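Local coordinates for purine nucleoside phosphorylase (Thermus thermophilus, PDB 1ODK), which probably catalyses the phosphate-dependent cleavage of purine nucleosides into free base and a pentose 1-phosphate, working as a hexamer of the nucleoside phosphorylase superfamily, at residues R44-Y49 against V60-M65; I4-H9 against R38-H43; V13-L18 against G81-V86. All coordinates share one frame; numbering follows the deposited sequence.

Contact 1: R44-Y49 against V60-M65; sequences RGLWGY and VQTTGM
The open end of the beta hairpin of strands 48-53 and 56-61 sets Tyr49 against Val60 and Gly48 against Gln61, beyond which side chains join the backbone in holding the segments together. Tyr49 and Val60 form an antiparallel hydrogen-bonded pair, Tyr49 N lying 2.8 Å from Val60 O and Val60 N 2.7 Å from Tyr49 O. Farther along, Thr62 grips the carbonyl of Trp47 twice. Its OG1, anti to the carbonyl carbon of Thr62 (chi1 -60°), donates on a lone pair at 2.7 Å from Trp47 O, while Thr62 N reaches the same oxygen at 3.0 Å, tilted from the carbonyl plane. Gln61 bends at chi2 (64°), bringing its amide across Gly48, with OE1 3.4 Å from Gly48 CA; a beta carbon at Gly48 would collide with it. NE2 of Gln61 donates to Leu46 O at 3.0 Å from above the carbonyl plane and, almost straight, to Thr62 O at 2.9 Å. With OE1 hydrogen-bonded to Tyr40 OH, this buried amide is fixed at both ends. Helix 23-33 packs on Tyr49 and Thr62, helix 67-79 on Gln61 and Thr63, and strands 37-41 and 16-20 flank the hairpin.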
loop_
_atom_site.group_PDB
_atom_site.type_symbol
_atom_site.label_atom_id
_atom_site.label_comp_id
_atom_site.label_asym_id
_atom_site.label_seq_id
_atom_site.Cartn_x
_atom_site.Cartn_y
_atom_site.Cartn_z
ATOM N N ARG B 44 -34.925 8.005 -5.843
ATOM C CA ARG B 44 -34.017 6.992 -5.303
ATOM C C ARG B 44 -34.239 6.702 -3.821
ATOM O O ARG B 44 -33.368 6.153 -3.141
ATOM C CB ARG B 44 -32.558 7.389 -5.546
ATOM C CG ARG B 44 -32.026 6.923 -6.903
ATOM C CD ARG B 44 -30.614 7.424 -7.158
ATOM N NE ARG B 44 -30.046 6.902 -8.400
ATOM C CZ ARG B 44 -29.603 5.656 -8.567
ATOM N NH1 ARG B 44 -29.655 4.779 -7.570
ATOM N NH2 ARG B 44 -29.101 5.287 -9.738
ATOM N N GLY B 45 -35.419 7.059 -3.328
ATOM C CA GLY B 45 -35.734 6.824 -1.933
ATOM C C GLY B 45 -34.953 7.715 -0.984
ATOM O O GLY B 45 -34.995 7.516 0.230
ATOM N N LEU B 46 -34.238 8.695 -1.533
ATOM C CA LEU B 46 -33.446 9.621 -0.726
ATOM C C LEU B 46 -34.338 10.758 -0.221
ATOM O O LEU B 46 -34.152 11.917 -0.579
ATOM C CB LEU B 46 -32.295 10.184 -1.566
ATOM C CG LEU B 46 -31.290 9.143 -2.079
ATOM C CD1 LEU B 46 -30.343 9.784 -3.087
ATOM C CD2 LEU B 46 -30.514 8.551 -0.898
ATOM N N TRP B 47 -35.304 10.410 0.622
ATOM C CA TRP B 47 -36.247 11.385 1.156
ATOM C C TRP B 47 -35.575 12.579 1.827
ATOM O O TRP B 47 -34.737 12.422 2.721
ATOM C CB TRP B 47 -37.202 10.695 2.132
ATOM C CG TRP B 47 -38.063 9.645 1.481
ATOM C CD1 TRP B 47 -38.073 9.291 0.160
ATOM C CD2 TRP B 47 -39.047 8.828 2.123
ATOM N NE1 TRP B 47 -39.007 8.302 -0.060
ATOM C CE2 TRP B 47 -39.619 7.999 1.129
ATOM C CE3 TRP B 47 -39.503 8.713 3.444
ATOM C CZ2 TRP B 47 -40.629 7.070 1.415
ATOM C CZ3 TRP B 47 -40.507 7.787 3.730
ATOM C CH2 TRP B 47 -41.057 6.977 2.717
ATOM N N GLY B 48 -35.946 13.774 1.370
ATOM C CA GLY B 48 -35.398 15.003 1.916
ATOM C C GLY B 48 -36.532 15.955 2.246
ATOM O O GLY B 48 -37.457 16.132 1.444
ATOM N N TYR B 49 -36.469 16.556 3.429
ATOM C CA TYR B 49 -37.504 17.476 3.880
ATOM C C TYR B 49 -36.916 18.793 4.355
ATOM O O TYR B 49 -35.746 18.876 4.722
ATOM C CB TYR B 49 -38.292 16.881 5.055
ATOM C CG TYR B 49 -38.788 15.474 4.842
ATOM C CD1 TYR B 49 -37.912 14.390 4.903
ATOM C CD2 TYR B 49 -40.131 15.224 4.562
ATOM C CE1 TYR B 49 -38.358 13.093 4.689
ATOM C CE2 TYR B 49 -40.591 13.925 4.345
ATOM C CZ TYR B 49 -39.697 12.868 4.411
ATOM O OH TYR B 49 -40.133 11.581 4.193
ATOM N N VAL B 60 -33.786 17.994 6.406
ATOM C CA VAL B 60 -33.465 16.661 6.903
ATOM C C VAL B 60 -33.338 15.823 5.637
ATOM O O VAL B 60 -34.335 15.567 4.958
ATOM C CB VAL B 60 -34.606 16.100 7.784
ATOM C CG1 VAL B 60 -34.217 14.738 8.340
ATOM C CG2 VAL B 60 -34.918 17.071 8.912
ATOM N N GLN B 61 -32.115 15.404 5.326
ATOM C CA GLN B 61 -31.847 14.648 4.107
ATOM C C GLN B 61 -31.279 13.246 4.309
ATOM O O GLN B 61 -30.245 13.069 4.945
ATOM C CB GLN B 61 -30.889 15.451 3.218
ATOM C CG GLN B 61 -30.439 14.735 1.941
ATOM C CD GLN B 61 -31.590 14.457 0.992
ATOM O OE1 GLN B 61 -32.301 15.372 0.586
ATOM N NE2 GLN B 61 -31.776 13.188 0.628
ATOM N N THR B 62 -31.965 12.262 3.738
ATOM C CA THR B 62 -31.552 10.863 3.810
ATOM C C THR B 62 -30.236 10.698 3.051
ATOM O O THR B 62 -30.094 11.220 1.946
ATOM C CB THR B 62 -32.607 9.959 3.141
ATOM O OG1 THR B 62 -33.861 10.111 3.813
ATOM C CG2 THR B 62 -32.170 8.502 3.173
ATOM N N THR B 63 -29.281 9.972 3.630
ATOM C CA THR B 63 -27.991 9.760 2.966
ATOM C C THR B 63 -27.826 8.347 2.400
ATOM O O THR B 63 -27.015 8.124 1.503
ATOM C CB THR B 63 -26.807 9.949 3.927
ATOM O OG1 THR B 63 -26.841 8.908 4.909
ATOM C CG2 THR B 63 -26.864 11.308 4.620
ATOM N N GLY B 64 -28.588 7.396 2.926
ATOM C CA GLY B 64 -28.430 6.019 2.491
ATOM C C GLY B 64 -27.310 5.458 3.360
ATOM O O GLY B 64 -26.834 6.152 4.261
ATOM N N MET B 65 -26.878 4.227 3.111
ATOM C CA MET B 65 -25.813 3.627 3.911
ATOM C C MET B 65 -24.490 3.602 3.162
ATOM O O MET B 65 -24.451 3.298 1.967
ATOM C CB MET B 65 -26.180 2.190 4.294
ATOM C CG MET B 65 -27.534 2.047 4.971
ATOM S SD MET B 65 -27.900 0.321 5.341
ATOM C CE MET B 65 -28.398 -0.281 3.756
#

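Contact 2: I4-H9 against R38-H43; sequences IHVRAH and RRYNDH
His43 directs CG away from its backbone N (chi1 -176°) and so turns its ring toward the 4-9 loop, where Arg7, extended from CG to NE, lays its guanidinium flat over one ring face. The two planes are 12° apart and their centres 3.3 Å; Arg7 CD adds a CH-pi contact over the same ring. Both partners are held in place: Arg7 NE donates to Ile4 O at 3.2 Å, and His43 ND1 donates in its own ring plane to a lone pair of His5 O, also at 3.2 Å. Replacing His43 by an alanine would remove the ring, and would probably leave His5 O without this donor and the Arg7 guanidinium freer to swing. Next to the stack, Asn41 OD1 accepts a weak bond from Arg7 N at 3.0 Å, while its ND2 bonds to Leu46 O. Tyr40 meets the loop with apolar atoms, its CD1 lying 3.5 Å from Ala8 CB and its CE1 edge 4.0 Å from Val6 CG1. Tyr40 and Asn41 both face Gly48, a classic beta bulge that ties the end of strand 37-41 to strand 48-53, while Glu76 of helix 67-79 holds the loop through His5 ND1 and Val6 N.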
loop_
_atom_site.group_PDB
_atom_site.type_symbol
_atom_site.label_atom_id
_atom_site.label_comp_id
_atom_site.label_asym_id
_atom_site.label_seq_id
_atom_site.Cartn_x
_atom_site.Cartn_y
_atom_site.Cartn_z
ATOM N N ILE B 4 -28.243 15.155 -9.898
ATOM C CA ILE B 4 -28.574 13.832 -10.401
ATOM C C ILE B 4 -29.385 12.960 -9.446
ATOM O O ILE B 4 -30.380 12.359 -9.842
ATOM C CB ILE B 4 -27.285 13.077 -10.788
ATOM C CG1 ILE B 4 -26.581 13.819 -11.930
ATOM C CG2 ILE B 4 -27.608 11.643 -11.171
ATOM C CD1 ILE B 4 -25.204 13.274 -12.267
ATOM N N HIS B 5 -28.974 12.896 -8.186
ATOM C CA HIS B 5 -29.671 12.043 -7.235
ATOM C C HIS B 5 -30.695 12.763 -6.363
ATOM O O HIS B 5 -31.852 12.345 -6.288
ATOM C CB HIS B 5 -28.636 11.306 -6.393
ATOM C CG HIS B 5 -27.561 10.663 -7.214
ATOM N ND1 HIS B 5 -26.573 11.390 -7.844
ATOM C CD2 HIS B 5 -27.342 9.368 -7.545
ATOM C CE1 HIS B 5 -25.791 10.572 -8.526
ATOM N NE2 HIS B 5 -26.236 9.338 -8.360
ATOM N N VAL B 6 -30.280 13.831 -5.696
ATOM C CA VAL B 6 -31.206 14.599 -4.876
ATOM C C VAL B 6 -31.780 15.632 -5.841
ATOM O O VAL B 6 -31.209 16.706 -6.034
ATOM C CB VAL B 6 -30.485 15.308 -3.709
ATOM C CG1 VAL B 6 -31.492 16.091 -2.870
ATOM C CG2 VAL B 6 -29.763 14.278 -2.840
ATOM N N ARG B 7 -32.909 15.287 -6.455
ATOM C CA ARG B 7 -33.551 16.151 -7.439
ATOM C C ARG B 7 -34.388 17.281 -6.864
ATOM O O ARG B 7 -35.612 17.295 -6.980
ATOM C CB ARG B 7 -34.385 15.294 -8.393
ATOM C CG ARG B 7 -33.523 14.303 -9.164
ATOM C CD ARG B 7 -34.321 13.409 -10.080
ATOM N NE ARG B 7 -33.435 12.542 -10.851
ATOM C CZ ARG B 7 -33.849 11.628 -11.722
ATOM N NH1 ARG B 7 -35.145 11.452 -11.938
ATOM N NH2 ARG B 7 -32.963 10.888 -12.378
ATOM N N ALA B 8 -33.705 18.239 -6.252
ATOM C CA ALA B 8 -34.357 19.391 -5.656
ATOM C C ALA B 8 -33.811 20.646 -6.319
ATOM O O ALA B 8 -32.946 20.573 -7.189
ATOM C CB ALA B 8 -34.072 19.427 -4.164
ATOM N N HIS B 9 -34.332 21.796 -5.909
ATOM C CA HIS B 9 -33.871 23.073 -6.431
ATOM C C HIS B 9 -33.257 23.838 -5.264
ATOM O O HIS B 9 -33.761 23.770 -4.144
ATOM C CB HIS B 9 -35.036 23.867 -7.020
ATOM C CG HIS B 9 -34.638 25.211 -7.546
ATOM N ND1 HIS B 9 -34.151 26.213 -6.732
ATOM C CD2 HIS B 9 -34.636 25.712 -8.803
ATOM C CE1 HIS B 9 -33.866 27.272 -7.467
ATOM N NE2 HIS B 9 -34.150 26.996 -8.728
ATOM N N ARG B 38 -42.075 19.875 4.394
ATOM C CA ARG B 38 -42.421 19.538 3.017
ATOM C C ARG B 38 -41.306 18.653 2.463
ATOM O O ARG B 38 -40.127 18.945 2.657
ATOM C CB ARG B 38 -42.528 20.795 2.148
ATOM C CG ARG B 38 -43.296 21.952 2.768
ATOM C CD ARG B 38 -44.696 21.562 3.219
ATOM N NE ARG B 38 -45.488 20.955 2.151
ATOM C CZ ARG B 38 -46.783 20.667 2.257
ATOM N NH1 ARG B 38 -47.437 20.934 3.381
ATOM N NH2 ARG B 38 -47.422 20.100 1.241
ATOM N N ARG B 39 -41.670 17.573 1.781
ATOM C CA ARG B 39 -40.663 16.691 1.201
ATOM C C ARG B 39 -40.282 17.246 -0.170
ATOM O O ARG B 39 -41.115 17.301 -1.076
ATOM C CB ARG B 39 -41.206 15.265 1.066
ATOM C CG ARG B 39 -40.129 14.233 0.736
ATOM C CD ARG B 39 -40.631 12.811 0.942
ATOM N NE ARG B 39 -41.586 12.400 -0.085
ATOM C CZ ARG B 39 -42.241 11.243 -0.072
ATOM N NH1 ARG B 39 -42.053 10.381 0.917
ATOM N NH2 ARG B 39 -43.083 10.949 -1.053
ATOM N N TYR B 40 -39.028 17.666 -0.322
ATOM C CA TYR B 40 -38.579 18.221 -1.592
ATOM C C TYR B 40 -37.986 17.182 -2.537
ATOM O O TYR B 40 -37.722 17.479 -3.698
ATOM C CB TYR B 40 -37.573 19.353 -1.355
ATOM C CG TYR B 40 -36.331 18.940 -0.598
ATOM C CD1 TYR B 40 -35.370 18.116 -1.186
ATOM C CD2 TYR B 40 -36.125 19.363 0.715
ATOM C CE1 TYR B 40 -34.231 17.722 -0.484
ATOM C CE2 TYR B 40 -34.994 18.979 1.424
ATOM C CZ TYR B 40 -34.051 18.157 0.818
ATOM O OH TYR B 40 -32.929 17.789 1.513
ATOM N N ASN B 41 -37.770 15.965 -2.047
ATOM C CA ASN B 41 -37.225 14.912 -2.899
ATOM C C ASN B 41 -37.538 13.519 -2.401
ATOM O O ASN B 41 -37.514 13.258 -1.201
ATOM C CB ASN B 41 -35.697 15.029 -3.028
ATOM C CG ASN B 41 -35.098 13.905 -3.876
ATOM O OD1 ASN B 41 -35.237 13.898 -5.098
ATOM N ND2 ASN B 41 -34.445 12.943 -3.221
ATOM N N ASP B 42 -37.839 12.622 -3.334
ATOM C CA ASP B 42 -38.084 11.233 -2.984
ATOM C C ASP B 42 -37.412 10.322 -4.012
ATOM O O ASP B 42 -37.494 9.098 -3.920
ATOM C CB ASP B 42 -39.589 10.936 -2.873
ATOM C CG ASP B 42 -40.330 11.097 -4.182
ATOM O OD1 ASP B 42 -41.569 10.959 -4.162
ATOM O OD2 ASP B 42 -39.692 11.355 -5.221
ATOM N N HIS B 43 -36.731 10.929 -4.980
ATOM C CA HIS B 43 -36.030 10.161 -6.007
ATOM C C HIS B 43 -35.009 9.239 -5.347
ATOM O O HIS B 43 -34.313 9.642 -4.410
ATOM C CB HIS B 43 -35.313 11.089 -6.986
ATOM C CG HIS B 43 -34.660 10.364 -8.121
ATOM N ND1 HIS B 43 -33.295 10.344 -8.308
ATOM C CD2 HIS B 43 -35.186 9.599 -9.109
ATOM C CE1 HIS B 43 -33.008 9.596 -9.359
ATOM N NE2 HIS B 43 -34.137 9.133 -9.862
HETATM O O HOH W 1 -38.161 16.255 -6.473
#

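Contact 3: V13-L18 against G81-V86; sequences VAERVL and GARVLV
Leu18 and Val86 lie side by side and point the same way, Leu18 CD2 approaching Val86 CB at 4.2 Å, on the sheet face they share with Arg16 and Val84. Val17 and Leu85 project to the opposite face. There Val17 CG2, anti to its carbonyl carbon, meets Ala82 CB at 3.8 Å. Just before the two strands begin, the exposed Glu15 and Arg83 cross, their chains touching CG to CG, with carboxylate and guanidinium planes 56° apart; Glu15 OE1 stays 4.1 Å from Arg83 NH1, beyond a salt bridge, so the attraction is probably modest. The backbone beneath is firmly joined. Glu15 O accepts from both Arg83 N and Val84 N, Val17 N lies 2.7 Å from Val84 O almost in line with the Val84 C=O bond, and Val86 N lies 2.9 Å from Val17 O. A water donates to Val13 O and Gly81 O, bridging the segments where Gly81 closes helix 67-79 in a Schellman motif. Helix 214-233 packs on Leu18 and Val86, helix 67-79 on Ala82 and Leu85. Adjacent parallel strands between helices in this way are typical of an alpha/beta fold; here a beta-alpha-beta crossover runs from strand 56-61 through helix 67-79 to strand 84-93, passing over strand 16-20.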
loop_
_atom_site.group_PDB
_atom_site.type_symbol
_atom_site.label_atom_id
_atom_site.label_comp_id
_atom_site.label_asym_id
_atom_site.label_seq_id
_atom_site.Cartn_x
_atom_site.Cartn_y
_atom_site.Cartn_z
ATOM N N VAL B 13 -33.596 23.523 -0.203
ATOM C CA VAL B 13 -32.727 23.138 0.906
ATOM C C VAL B 13 -32.248 24.289 1.782
ATOM O O VAL B 13 -31.790 25.312 1.284
ATOM C CB VAL B 13 -31.495 22.373 0.365
ATOM C CG1 VAL B 13 -30.592 21.939 1.511
ATOM C CG2 VAL B 13 -31.964 21.168 -0.460
ATOM N N ALA B 14 -32.344 24.104 3.095
ATOM C CA ALA B 14 -31.917 25.126 4.045
ATOM C C ALA B 14 -30.407 25.074 4.243
ATOM O O ALA B 14 -29.750 24.113 3.844
ATOM C CB ALA B 14 -32.618 24.920 5.386
ATOM N N GLU B 15 -29.857 26.115 4.857
ATOM C CA GLU B 15 -28.424 26.150 5.112
ATOM C C GLU B 15 -28.036 25.101 6.148
ATOM O O GLU B 15 -26.936 24.549 6.096
ATOM C CB GLU B 15 -27.999 27.535 5.606
ATOM C CG GLU B 15 -27.954 28.591 4.522
ATOM C CD GLU B 15 -27.398 29.913 5.022
ATOM O OE1 GLU B 15 -27.231 30.831 4.192
ATOM O OE2 GLU B 15 -27.128 30.037 6.237
ATOM N N ARG B 16 -28.943 24.838 7.085
ATOM C CA ARG B 16 -28.714 23.863 8.147
ATOM C C ARG B 16 -29.430 22.566 7.798
ATOM O O ARG B 16 -30.635 22.564 7.544
ATOM C CB ARG B 16 -29.227 24.413 9.481
ATOM C CG ARG B 16 -28.555 25.718 9.881
ATOM C CD ARG B 16 -29.130 26.308 11.160
ATOM N NE ARG B 16 -28.382 27.500 11.555
ATOM C CZ ARG B 16 -28.401 28.650 10.889
ATOM N NH1 ARG B 16 -27.678 29.678 11.318
ATOM N NH2 ARG B 16 -29.156 28.781 9.806
ATOM N N VAL B 17 -28.692 21.458 7.814
ATOM C CA VAL B 17 -29.262 20.168 7.435
ATOM C C VAL B 17 -28.869 19.004 8.340
ATOM O O VAL B 17 -27.712 18.896 8.742
ATOM C CB VAL B 17 -28.798 19.787 6.004
ATOM C CG1 VAL B 17 -29.610 18.611 5.478
ATOM C CG2 VAL B 17 -28.888 20.996 5.082
ATOM N N LEU B 18 -29.830 18.137 8.659
ATOM C CA LEU B 18 -29.544 16.942 9.450
ATOM C C LEU B 18 -29.451 15.814 8.421
ATOM O O LEU B 18 -30.224 15.785 7.459
ATOM C CB LEU B 18 -30.659 16.626 10.453
ATOM C CG LEU B 18 -30.934 17.596 11.610
ATOM C CD1 LEU B 18 -31.666 16.840 12.717
ATOM C CD2 LEU B 18 -29.644 18.183 12.145
ATOM N N GLY B 81 -26.923 24.509 -1.627
ATOM C CA GLY B 81 -26.874 25.548 -0.614
ATOM C C GLY B 81 -26.662 25.133 0.831
ATOM O O GLY B 81 -26.692 25.988 1.722
ATOM N N ALA B 82 -26.456 23.842 1.088
ATOM C CA ALA B 82 -26.240 23.398 2.464
ATOM C C ALA B 82 -24.913 23.967 2.962
ATOM O O ALA B 82 -23.912 23.944 2.243
ATOM C CB ALA B 82 -26.234 21.865 2.539
ATOM N N ARG B 83 -24.913 24.476 4.192
ATOM C CA ARG B 83 -23.721 25.077 4.788
ATOM C C ARG B 83 -23.319 24.427 6.107
ATOM O O ARG B 83 -22.141 24.404 6.464
ATOM C CB ARG B 83 -23.958 26.574 5.005
ATOM C CG ARG B 83 -24.158 27.333 3.706
ATOM C CD ARG B 83 -22.858 27.398 2.915
ATOM N NE ARG B 83 -23.082 27.455 1.472
ATOM C CZ ARG B 83 -23.848 28.352 0.857
ATOM N NH1 ARG B 83 -24.478 29.288 1.557
ATOM N NH2 ARG B 83 -23.989 28.307 -0.463
ATOM N N VAL B 84 -24.308 23.913 6.830
ATOM C CA VAL B 84 -24.082 23.242 8.104
ATOM C C VAL B 84 -24.766 21.880 8.008
ATOM O O VAL B 84 -25.989 21.800 7.912
ATOM C CB VAL B 84 -24.684 24.056 9.274
ATOM C CG1 VAL B 84 -24.452 23.335 10.586
ATOM C CG2 VAL B 84 -24.054 25.448 9.315
ATOM N N LEU B 85 -23.975 20.811 8.026
ATOM C CA LEU B 85 -24.531 19.469 7.901
ATOM C C LEU B 85 -24.140 18.566 9.055
ATOM O O LEU B 85 -22.955 18.313 9.288
ATOM C CB LEU B 85 -24.084 18.833 6.578
ATOM C CG LEU B 85 -24.364 19.651 5.313
ATOM C CD1 LEU B 85 -23.290 20.715 5.158
ATOM C CD2 LEU B 85 -24.364 18.748 4.088
ATOM N N VAL B 86 -25.145 18.069 9.768
ATOM C CA VAL B 86 -24.897 17.203 10.909
ATOM C C VAL B 86 -25.470 15.808 10.718
ATOM O O VAL B 86 -26.686 15.625 10.610
ATOM C CB VAL B 86 -25.475 17.820 12.211
ATOM C CG1 VAL B 86 -25.288 16.861 13.388
ATOM C CG2 VAL B 86 -24.784 19.151 12.499
HETATM O O HOH W 2 -29.354 27.079 1.447
#

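How the contacts relate
The three contacts follow one another across a single mixed sheet, in the strand order 37-41, 48-53, 56-61, 16-20, 84-93. Contact 2 packs the N-terminal loop on the outermost of these strands, contact 1 joins the second and third, and contact 3 joins the last two. Centres of contacts 1 and 2 are about 8 Å apart, and contact 3 lies about 13 and 14 Å from them. Along the chain contact 2 closes before contact 1 opens, contact 1 falls within the span of contact 3, and contacts 2 and 3 alternate. Tyr40 links contact 2 to both others, through Gln61 and Val13. Contacts 1 and 2 also touch the second subunit, whereas no other chain of the hexamer touches contact 3.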